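Local coordinates for uncharacterized protein (Staphylococcus aureus subsp. aureus Mu50, PDB 4QPV), which is of unknown function but belongs to the DUF1672 family, whose unique fold repeats a unit of one kinked helix followed by three beta strands, at residues T124-S127 with G128-Y131; N140-E143 with V144-Y148; G169-E173 with Y174-T178; M241-F244 with S245-K249. All coordinates share one frame; numbering follows the deposited sequence. Where two conformers were deposited one is given.

Interaction 1: residues T124-S127 with G128-Y131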
loop_
_atom_site.group_PDB
_atom_site.type_symbol
_atom_site.label_atom_id
_atom_site.label_comp_id
_atom_site.label_asym_id
_atom_site.label_seq_id
_atom_site.Cartn_x
_atom_site.Cartn_y
_atom_site.Cartn_z
ATOM N N THR A 124 -1.152 8.423 -0.685
ATOM C CA THR A 124 -0.411 7.183 -0.441
ATOM C C THR A 124 0.415 7.320 0.863
ATOM O O THR A 124 0.413 6.422 1.695
ATOM C CB THR A 124 0.442 6.875 -1.680
ATOM O OG1 THR A 124 -0.444 6.434 -2.708
ATOM C CG2 THR A 124 1.491 5.824 -1.426
ATOM N N VAL A 125 1.103 8.448 1.035
ATOM C CA VAL A 125 1.893 8.699 2.232
ATOM C C VAL A 125 0.952 8.815 3.436
ATOM O O VAL A 125 1.231 8.236 4.480
ATOM C CB VAL A 125 2.742 9.967 2.027
ATOM C CG1 VAL A 125 3.326 10.478 3.343
ATOM C CG2 VAL A 125 3.841 9.708 0.992
ATOM N N LEU A 126 -0.186 9.510 3.267
ATOM C CA LEU A 126 -1.165 9.720 4.335
ATOM C C LEU A 126 -1.813 8.402 4.813
ATOM O O LEU A 126 -2.253 8.341 5.957
ATOM C CB LEU A 126 -2.216 10.760 3.955
ATOM C CG LEU A 126 -1.674 12.201 3.907
ATOM C CD1 LEU A 126 -2.768 13.166 3.534
ATOM C CD2 LEU A 126 -0.986 12.598 5.211
ATOM N N SER A 127 -1.822 7.341 3.980
ATOM C CA SER A 127 -2.291 6.017 4.403
ATOM C C SER A 127 -1.432 5.552 5.596
ATOM O O SER A 127 -1.930 4.919 6.526
ATOM C CB SER A 127 -2.214 5.030 3.240
ATOM O OG SER A 127 -2.405 3.689 3.661
ATOM N N GLY A 128 -0.139 5.914 5.557
ATOM C CA GLY A 128 0.820 5.588 6.610
ATOM C C GLY A 128 0.500 6.335 7.904
ATOM O O GLY A 128 0.701 5.814 9.000
ATOM N N PHE A 129 -0.036 7.564 7.779
ATOM C CA PHE A 129 -0.462 8.371 8.929
ATOM C C PHE A 129 -1.735 7.772 9.533
ATOM O O PHE A 129 -1.874 7.713 10.758
ATOM C CB PHE A 129 -0.712 9.829 8.500
ATOM C CG PHE A 129 0.507 10.703 8.317
ATOM C CD1 PHE A 129 1.437 10.433 7.313
ATOM C CD2 PHE A 129 0.689 11.838 9.100
ATOM C CE1 PHE A 129 2.551 11.269 7.124
ATOM C CE2 PHE A 129 1.802 12.668 8.918
ATOM C CZ PHE A 129 2.715 12.388 7.919
ATOM N N GLU A 130 -2.638 7.282 8.656
ATOM C CA GLU A 130 -3.876 6.618 9.059
ATOM C C GLU A 130 -3.553 5.325 9.788
ATOM O O GLU A 130 -4.190 5.025 10.799
ATOM C CB GLU A 130 -4.812 6.362 7.866
ATOM C CG GLU A 130 -5.459 7.622 7.298
ATOM C CD GLU A 130 -6.395 8.432 8.188
ATOM O OE1 GLU A 130 -6.671 8.015 9.336
ATOM O OE2 GLU A 130 -6.893 9.475 7.705
ATOM N N TYR A 131 -2.505 4.602 9.324
ATOM C CA TYR A 131 -2.056 3.392 10.007
ATOM C C TYR A 131 -1.637 3.728 11.429
ATOM O O TYR A 131 -2.130 3.099 12.363
ATOM C CB TYR A 131 -0.909 2.710 9.258
ATOM C CG TYR A 131 -0.278 1.604 10.081
ATOM C CD1 TYR A 131 -0.963 0.411 10.327
ATOM C CD2 TYR A 131 0.963 1.785 10.694
ATOM C CE1 TYR A 131 -0.399 -0.600 11.110
ATOM C CE2 TYR A 131 1.536 0.779 11.474
ATOM C CZ TYR A 131 0.854 -0.412 11.672
ATOM O OH TYR A 131 1.429 -1.400 12.428
#
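Leu126 lays its CD2 methyl over one face of the Phe129 ring, 4.0 Å from the Phe129 centroid and displaced toward the rim, a CH-pi contact between residues three apart on helix 116-133. With CG beside the backbone N (chi1 -78°), Phe129 turns its ring back over the preceding turn, where the leucine branch meets it. Val125 comes alongside the same ring, pointing the same way, and brings CG1 to 3.9 Å from Phe129 CE1. Its carbonyl oxygen Val125 O lies near the plane of the ring, at the edge, 3.6 Å from Phe129 CD1. The compact valine thus lines the rim, while the longer leucine reaches the face. Val125 and Phe129 also pack on Phe92 and Ile90 of strand 90-98.

Gly128 N bonds to Val125 O (2.9 Å), three residues back, and glycine suits this place, where a side chain would press on Val125 O. Farther on, Glu130 N to Leu126 O (2.9 Å) restores the alpha-helical spacing. Glu130 OE2 forms a salt bridge with Lys210, while Ser127 OG has partners in the 169-178 bend, Leu177 O and Phe170 N. The chemistry is therefore divided: dispersion and CH-pi contacts hold the aromatic side, and buried polar ends are satisfied elsewhere in the fold.

Interaction 2: residues N140-E143 with V144-Y148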
loop_
_atom_site.group_PDB
_atom_site.type_symbol
_atom_site.label_atom_id
_atom_site.label_comp_id
_atom_site.label_asym_id
_atom_site.label_seq_id
_atom_site.Cartn_x
_atom_site.Cartn_y
_atom_site.Cartn_z
ATOM N N ASN A 140 -4.334 -5.641 15.412
ATOM C CA ASN A 140 -5.250 -6.693 15.860
ATOM C C ASN A 140 -5.931 -7.351 14.673
ATOM O O ASN A 140 -6.091 -8.570 14.681
ATOM C CB ASN A 140 -6.299 -6.171 16.812
ATOM C CG ASN A 140 -5.760 -5.803 18.159
ATOM O OD1 ASN A 140 -4.709 -6.298 18.603
ATOM N ND2 ASN A 140 -6.477 -4.921 18.835
ATOM N N LEU A 141 -6.331 -6.552 13.656
ATOM C CA LEU A 141 -6.947 -7.104 12.447
ATOM C C LEU A 141 -5.955 -8.038 11.729
ATOM O O LEU A 141 -6.349 -9.134 11.298
ATOM C CB LEU A 141 -7.441 -5.989 11.489
ATOM C CG LEU A 141 -8.067 -6.452 10.143
ATOM C CD1 LEU A 141 -9.295 -7.373 10.373
ATOM C CD2 LEU A 141 -8.489 -5.266 9.300
ATOM N N THR A 142 -4.673 -7.622 11.631
ATOM C CA THR A 142 -3.645 -8.444 10.966
ATOM C C THR A 142 -3.547 -9.819 11.640
ATOM O O THR A 142 -3.579 -10.850 10.959
ATOM C CB THR A 142 -2.291 -7.740 10.961
ATOM O OG1 THR A 142 -2.461 -6.452 10.365
ATOM C CG2 THR A 142 -1.227 -8.547 10.194
ATOM N N GLU A 143 -3.493 -9.819 12.971
ATOM C CA GLU A 143 -3.433 -11.029 13.777
ATOM C C GLU A 143 -4.674 -11.936 13.513
ATOM O O GLU A 143 -4.518 -13.140 13.311
ATOM C CB GLU A 143 -3.335 -10.641 15.257
ATOM C CG GLU A 143 -3.248 -11.835 16.188
ATOM C CD GLU A 143 -1.999 -12.692 16.058
ATOM O OE1 GLU A 143 -0.992 -12.228 15.474
ATOM O OE2 GLU A 143 -2.026 -13.828 16.576
ATOM N N VAL A 144 -5.887 -11.347 13.477
ATOM C CA VAL A 144 -7.131 -12.105 13.239
ATOM C C VAL A 144 -7.109 -12.736 11.828
ATOM O O VAL A 144 -7.534 -13.878 11.661
ATOM C CB VAL A 144 -8.407 -11.242 13.480
ATOM C CG1 VAL A 144 -9.681 -11.993 13.067
ATOM C CG2 VAL A 144 -8.507 -10.794 14.945
ATOM N N LEU A 145 -6.560 -12.032 10.834
ATOM C CA LEU A 145 -6.495 -12.565 9.472
ATOM C C LEU A 145 -5.524 -13.763 9.405
ATOM O O LEU A 145 -5.811 -14.735 8.716
ATOM C CB LEU A 145 -6.132 -11.459 8.471
ATOM C CG LEU A 145 -7.318 -10.505 8.189
ATOM C CD1 LEU A 145 -6.842 -9.190 7.644
ATOM C CD2 LEU A 145 -8.349 -11.164 7.236
ATOM N N LYS A 146 -4.448 -13.734 10.206
ATOM C CA LYS A 146 -3.498 -14.855 10.326
ATOM C C LYS A 146 -4.181 -16.043 11.015
ATOM O O LYS A 146 -3.999 -17.185 10.600
ATOM C CB LYS A 146 -2.264 -14.424 11.137
ATOM C CG LYS A 146 -1.298 -13.518 10.360
ATOM C CD LYS A 146 -0.258 -12.975 11.346
ATOM C CE LYS A 146 0.701 -12.013 10.684
ATOM N NZ LYS A 146 1.740 -11.567 11.668
ATOM N N GLU A 147 -4.979 -15.751 12.060
ATOM C CA GLU A 147 -5.720 -16.739 12.857
ATOM C C GLU A 147 -6.677 -17.571 12.013
ATOM O O GLU A 147 -6.829 -18.766 12.264
ATOM C CB GLU A 147 -6.556 -16.057 13.958
ATOM C CG GLU A 147 -5.827 -15.474 15.162
ATOM C CD GLU A 147 -6.772 -14.907 16.209
ATOM O OE1 GLU A 147 -7.915 -15.410 16.303
ATOM O OE2 GLU A 147 -6.376 -13.965 16.933
ATOM N N TYR A 148 -7.338 -16.953 11.024
ATOM C CA TYR A 148 -8.358 -17.667 10.257
ATOM C C TYR A 148 -7.996 -18.147 8.855
ATOM O O TYR A 148 -8.890 -18.677 8.159
ATOM C CB TYR A 148 -9.624 -16.795 10.213
ATOM C CG TYR A 148 -10.332 -16.752 11.551
ATOM C CD1 TYR A 148 -11.110 -17.824 11.989
ATOM C CD2 TYR A 148 -10.176 -15.668 12.410
ATOM C CE1 TYR A 148 -11.733 -17.804 13.237
ATOM C CE2 TYR A 148 -10.793 -15.641 13.665
ATOM C CZ TYR A 148 -11.589 -16.700 14.062
ATOM O OH TYR A 148 -12.232 -16.655 15.280
HETATM O O HOH W 1 0.047 -10.581 13.680
HETATM O O HOH W 2 -3.987 -14.987 17.983
#
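Glu143 OE1 accepts from a water at 2.6 Å, and that water in turn accepts from Lys146 NZ at 2.8 Å, so the acid and the base three residues on are linked through solvent. Glu143 holds CG anti to its backbone N (chi1 -179°) and then bends at chi2, which sets the carboxylate out from the helix, its two oxygens turned to two waters. The other oxygen, Glu143 OE2, takes a second water at 2.7 Å that also donates to Glu147 OE2. The two carboxylates stand 63° apart in plane, with Glu143 OE2 and Glu147 OE2 separated by 4.4 Å; the shared water and the nearby lysine probably ease the repulsion between them. Long charged chains suit this solvent-facing side.

Apolar contacts take over round the helix. The extended Lys146 runs beside Thr142, both pointing the same way, and its CE comes to 4.0 Å from Thr142 CG2; Thr142 OG1 bonds back to Leu138 O. On the buried side Leu141 CG meets Leu145 CD1 at 3.9 Å. Regular backbone bonds four residues apart, such as Leu145 N to Leu141 O (2.9 Å), support all these pairs.

Helix 135-147 is thus wedged between other elements: Leu141 and Leu145 rest on Tyr175 of strand 175-178, whereas Val144 and Leu145 face Leu248 and Phe244 of helix 234-249.

Interaction 3: residues G169-E173 with Y174-T178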
loop_
_atom_site.group_PDB
_atom_site.type_symbol
_atom_site.label_atom_id
_atom_site.label_comp_id
_atom_site.label_asym_id
_atom_site.label_seq_id
_atom_site.Cartn_x
_atom_site.Cartn_y
_atom_site.Cartn_z
ATOM N N GLY A 169 0.211 2.510 -0.506
ATOM C CA GLY A 169 0.233 3.059 0.844
ATOM C C GLY A 169 0.478 1.951 1.841
ATOM O O GLY A 169 1.197 0.986 1.530
ATOM N N PHE A 170 -0.123 2.056 3.045
ATOM C CA PHE A 170 0.038 1.000 4.050
ATOM C C PHE A 170 -0.509 -0.310 3.505
ATOM O O PHE A 170 -1.633 -0.352 2.997
ATOM C CB PHE A 170 -0.646 1.331 5.414
ATOM C CG PHE A 170 -0.476 0.153 6.359
ATOM C CD1 PHE A 170 0.711 -0.036 7.058
ATOM C CD2 PHE A 170 -1.465 -0.828 6.463
ATOM C CE1 PHE A 170 0.913 -1.180 7.841
ATOM C CE2 PHE A 170 -1.270 -1.956 7.265
ATOM C CZ PHE A 170 -0.081 -2.121 7.949
ATOM N N ARG A 171 0.284 -1.378 3.634
ATOM C CA ARG A 171 -0.108 -2.683 3.141
ATOM C C ARG A 171 0.682 -3.773 3.808
ATOM O O ARG A 171 1.895 -3.648 3.991
ATOM C CB ARG A 171 0.138 -2.738 1.598
ATOM C CG ARG A 171 -0.210 -4.081 0.943
ATOM C CD ARG A 171 0.097 -4.082 -0.559
ATOM N NE ARG A 171 -0.711 -3.123 -1.328
ATOM C CZ ARG A 171 -1.825 -3.442 -1.984
ATOM N NH1 ARG A 171 -2.309 -4.679 -1.924
ATOM N NH2 ARG A 171 -2.473 -2.525 -2.691
ATOM N N ASN A 172 -0.003 -4.888 4.128
ATOM C CA ASN A 172 0.669 -6.085 4.603
ATOM C C ASN A 172 0.206 -7.239 3.691
ATOM O O ASN A 172 -0.413 -7.002 2.636
ATOM C CB ASN A 172 0.469 -6.335 6.116
ATOM C CG ASN A 172 -0.970 -6.477 6.527
ATOM O OD1 ASN A 172 -1.805 -7.001 5.784
ATOM N ND2 ASN A 172 -1.290 -5.985 7.719
ATOM N N GLU A 173 0.540 -8.469 4.054
ATOM C CA GLU A 173 0.190 -9.649 3.259
ATOM C C GLU A 173 -1.317 -9.763 3.006
ATOM O O GLU A 173 -1.726 -10.259 1.958
ATOM C CB GLU A 173 0.654 -10.930 3.979
ATOM C CG GLU A 173 2.159 -11.064 4.153
ATOM C CD GLU A 173 2.541 -12.056 5.234
ATOM O OE1 GLU A 173 2.334 -11.744 6.428
ATOM O OE2 GLU A 173 3.041 -13.150 4.890
ATOM N N TYR A 174 -2.137 -9.315 3.980
ATOM C CA TYR A 174 -3.580 -9.511 3.979
ATOM C C TYR A 174 -4.465 -8.350 3.573
ATOM O O TYR A 174 -5.594 -8.616 3.165
ATOM C CB TYR A 174 -3.999 -9.982 5.395
ATOM C CG TYR A 174 -3.255 -11.234 5.795
ATOM C CD1 TYR A 174 -3.618 -12.478 5.280
ATOM C CD2 TYR A 174 -2.125 -11.168 6.613
ATOM C CE1 TYR A 174 -2.875 -13.624 5.564
ATOM C CE2 TYR A 174 -1.369 -12.310 6.895
ATOM C CZ TYR A 174 -1.764 -13.540 6.387
ATOM O OH TYR A 174 -1.028 -14.670 6.637
ATOM N N TYR A 175 -4.019 -7.103 3.707
ATOM C CA TYR A 175 -4.872 -5.975 3.340
ATOM C C TYR A 175 -4.068 -4.736 3.064
ATOM O O TYR A 175 -2.869 -4.663 3.373
ATOM C CB TYR A 175 -5.941 -5.681 4.440
ATOM C CG TYR A 175 -5.383 -5.213 5.774
ATOM C CD1 TYR A 175 -5.050 -3.876 5.983
ATOM C CD2 TYR A 175 -5.250 -6.096 6.842
ATOM C CE1 TYR A 175 -4.566 -3.434 7.215
ATOM C CE2 TYR A 175 -4.795 -5.661 8.090
ATOM C CZ TYR A 175 -4.428 -4.334 8.263
ATOM O OH TYR A 175 -3.933 -3.906 9.473
ATOM N N TYR A 176 -4.750 -3.746 2.487
ATOM C CA TYR A 176 -4.155 -2.434 2.285
ATOM C C TYR A 176 -5.160 -1.392 2.796
ATOM O O TYR A 176 -6.380 -1.670 2.897
ATOM C CB TYR A 176 -3.723 -2.201 0.832
ATOM C CG TYR A 176 -4.880 -2.138 -0.139
ATOM C CD1 TYR A 176 -5.447 -3.302 -0.654
ATOM C CD2 TYR A 176 -5.419 -0.913 -0.537
ATOM C CE1 TYR A 176 -6.525 -3.254 -1.532
ATOM C CE2 TYR A 176 -6.496 -0.851 -1.423
ATOM C CZ TYR A 176 -7.038 -2.026 -1.926
ATOM O OH TYR A 176 -8.106 -1.978 -2.787
ATOM N N LEU A 177 -4.636 -0.212 3.154
ATOM C CA LEU A 177 -5.410 0.897 3.708
ATOM C C LEU A 177 -5.326 2.086 2.730
ATOM O O LEU A 177 -4.248 2.348 2.186
ATOM C CB LEU A 177 -4.801 1.227 5.101
ATOM C CG LEU A 177 -5.373 2.365 5.954
ATOM C CD1 LEU A 177 -6.633 1.958 6.624
ATOM C CD2 LEU A 177 -4.413 2.696 7.079
ATOM N N THR A 178 -6.450 2.769 2.488
ATOM C CA THR A 178 -6.526 3.914 1.572
ATOM C C THR A 178 -6.971 5.154 2.353
ATOM O O THR A 178 -7.957 5.080 3.095
ATOM C CB THR A 178 -7.479 3.598 0.388
ATOM O OG1 THR A 178 -7.088 2.361 -0.226
ATOM C CG2 THR A 178 -7.515 4.715 -0.673
HETATM O O HOH W 3 -2.363 1.033 0.704
HETATM O O HOH W 4 1.214 -14.535 7.897
#
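Backbone hydrogen bonds join the two halves of this turn: Asn172 N donates to Tyr175 O and Leu177 N to Phe170 O, each at 3.0 Å and nearly straight. They flank Arg171 and Tyr176, a non-hydrogen-bonded antiparallel pair. At the bend Asn172 OD1 accepts from both Tyr174 N and Tyr175 N, again at 3.0 Å, the two donors arriving from opposite faces of the amide. The side chain reaches them because its CG sits between the backbone N and carbonyl carbon (chi1 59°). Asparagine suits the site, since its short amide can stand in for a backbone carbonyl. A water also bridges Phe170 O (2.8 Å) and Leu177 O.

Among the flat groups, the Arg171 guanidinium lies almost parallel to the Tyr176 ring, 17° between planes, with NH2 over the face 3.5 Å from Tyr176 CG; that NH2 also bonds to Ser168 OG. Asn172 ND2 stands over the Tyr175 face, its amide steeply inclined to the ring.

Apolar packing completes the contact. Phe170 CE2 meets Tyr175 CE1 at 3.6 Å, the rings oblique, and Glu173 CB covers a face of Tyr174 in a CH-pi contact, 4.1 Å from the Tyr174 centroid.

Together these features form an Asx turn in a tight hairpin-like bend leading into strand 175-178, whose other edge pairs antiparallel with strand 220-227 in the mixed sheet.

Interaction 4: residues M241-F244 with S245-K249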
loop_
_atom_site.group_PDB
_atom_site.type_symbol
_atom_site.label_atom_id
_atom_site.label_comp_id
_atom_site.label_asym_id
_atom_site.label_seq_id
_atom_site.Cartn_x
_atom_site.Cartn_y
_atom_site.Cartn_z
HETATM N N MSE A 241 -17.302 -16.496 3.039
HETATM C CA MSE A 241 -16.930 -15.086 3.222
HETATM C C MSE A 241 -17.986 -14.350 4.059
HETATM O O MSE A 241 -17.629 -13.552 4.940
HETATM C CB MSE A 241 -16.671 -14.390 1.881
HETATM C CG MSE A 241 -15.362 -14.885 1.213
HETATM SE SE MSE A 241 -13.764 -14.608 2.366
HETATM C CE MSE A 241 -13.505 -16.388 3.015
ATOM N N ILE A 242 -19.264 -14.674 3.850
ATOM C CA ILE A 242 -20.339 -14.102 4.663
ATOM C C ILE A 242 -20.104 -14.522 6.111
ATOM O O ILE A 242 -20.199 -13.696 7.008
ATOM C CB ILE A 242 -21.742 -14.549 4.154
ATOM C CG1 ILE A 242 -22.105 -13.805 2.838
ATOM C CG2 ILE A 242 -22.837 -14.350 5.241
ATOM C CD1 ILE A 242 -23.321 -14.471 2.067
ATOM N N ASP A 243 -19.748 -15.794 6.320
ATOM C CA ASP A 243 -19.526 -16.313 7.668
ATOM C C ASP A 243 -18.301 -15.670 8.315
ATOM O O ASP A 243 -18.381 -15.257 9.466
ATOM C CB ASP A 243 -19.412 -17.841 7.662
ATOM C CG ASP A 243 -19.348 -18.406 9.064
ATOM O OD1 ASP A 243 -20.325 -18.210 9.828
ATOM O OD2 ASP A 243 -18.328 -19.057 9.392
ATOM N N PHE A 244 -17.197 -15.523 7.569
ATOM C CA PHE A 244 -16.020 -14.868 8.097
ATOM C C PHE A 244 -16.356 -13.395 8.445
ATOM O O PHE A 244 -15.944 -12.946 9.504
ATOM C CB PHE A 244 -14.842 -14.982 7.106
ATOM C CG PHE A 244 -13.493 -14.480 7.594
ATOM C CD1 PHE A 244 -13.186 -14.455 8.952
ATOM C CD2 PHE A 244 -12.514 -14.084 6.687
ATOM C CE1 PHE A 244 -11.932 -14.024 9.397
ATOM C CE2 PHE A 244 -11.260 -13.648 7.129
ATOM C CZ PHE A 244 -10.977 -13.624 8.480
ATOM N N SER A 245 -17.152 -12.672 7.609
ATOM C CA SER A 245 -17.556 -11.287 7.940
ATOM C C SER A 245 -18.306 -11.258 9.281
ATOM O O SER A 245 -18.033 -10.397 10.127
ATOM C CB SER A 245 -18.444 -10.694 6.851
ATOM O OG SER A 245 -18.912 -9.419 7.258
ATOM N N GLU A 246 -19.217 -12.219 9.490
ATOM C CA GLU A 246 -19.966 -12.304 10.748
ATOM C C GLU A 246 -19.023 -12.526 11.939
ATOM O O GLU A 246 -19.192 -11.874 12.966
ATOM C CB GLU A 246 -21.051 -13.397 10.688
ATOM C CG GLU A 246 -22.161 -13.031 9.705
ATOM C CD GLU A 246 -22.814 -11.672 9.915
ATOM O OE1 GLU A 246 -23.258 -11.390 11.049
ATOM O OE2 GLU A 246 -22.851 -10.876 8.952
ATOM N N VAL A 247 -18.007 -13.385 11.779
ATOM C CA VAL A 247 -16.990 -13.635 12.809
ATOM C C VAL A 247 -16.239 -12.302 13.131
ATOM O O VAL A 247 -16.147 -11.910 14.299
ATOM C CB VAL A 247 -16.028 -14.773 12.373
ATOM C CG1 VAL A 247 -14.773 -14.846 13.263
ATOM C CG2 VAL A 247 -16.755 -16.111 12.346
ATOM N N LEU A 248 -15.789 -11.588 12.091
ATOM C CA LEU A 248 -15.071 -10.310 12.219
ATOM C C LEU A 248 -15.898 -9.236 12.946
ATOM O O LEU A 248 -15.363 -8.554 13.828
ATOM C CB LEU A 248 -14.629 -9.809 10.825
ATOM C CG LEU A 248 -13.561 -10.662 10.153
ATOM C CD1 LEU A 248 -13.331 -10.235 8.717
ATOM C CD2 LEU A 248 -12.243 -10.639 10.946
ATOM N N LYS A 249 -17.208 -9.121 12.634
ATOM C CA LYS A 249 -18.099 -8.144 13.291
ATOM C C LYS A 249 -18.156 -8.326 14.810
ATOM O O LYS A 249 -18.389 -7.345 15.533
ATOM C CB LYS A 249 -19.529 -8.208 12.736
ATOM C CG LYS A 249 -19.659 -7.737 11.294
ATOM C CD LYS A 249 -21.044 -8.069 10.750
ATOM C CE LYS A 249 -21.105 -7.829 9.266
ATOM N NZ LYS A 249 -22.475 -8.055 8.733
HETATM O O HOH W 5 -21.954 -11.123 6.407
#
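Phe244 offers one ring face to Leu248, four residues along helix 234-249: Leu248 CD1 stands almost directly above the Phe244 centroid at 4.0 Å, a CH-pi contact, while the other methyl, Leu248 CD2, reaches Phe244 CE1 at 3.7 Å. With CG beside the carbonyl carbon (chi1 -173°), Phe244 stands its ring out from the helix, and the Leu248 branch folds back over it. Val247 approaches the same ring differently, its CB near the plane at the edge, 4.5 Å from Phe244 CD1. The forked leucine can thus cover a face while the compact valine borders the rim.

Small Ser245 fits against the preceding turn; its N donates to Met241 O at 2.9 Å, and its hydroxyl bonds to Gly285 O.

This is the crossover helix of a beta-alpha-beta unit with parallel strands 220-227 and 259-265, and Phe244 and Leu248 rest on Leu262 of the latter. On the more open side, Glu246 OE2 is gripped twice, by Lys249 NZ in a salt bridge of 2.9 Å and by a water at 2.7 Å that also donates to Ile242 O. The chemistry implies an amphipathic helix: aromatic and aliphatic contacts face the protein, and on the other side an ion pair probably steadies the carboxylate.

How the interactions relate
Interaction 3 lies between interactions 1 and 2 in space, and interaction 2 passes the packing on to interaction 4. Ser127 OG of interaction 1 approaches Leu177 O at 2.7 Å and Phe170 N at 2.9 Å, clasping both halves of the bend in interaction 3, and Tyr131 stacks on Phe170. On the bend's far side, Tyr175 CD2 meets Leu145 CD1 of interaction 2 at 3.6 Å. The same helix then packs on interaction 4, with Val144 CG1 3.6 Å from Leu248 CD2 and Leu145 beside Phe244. Interactions 1 and 4 do not touch; their centres are about 26 Å apart. No active site or ligand is known here.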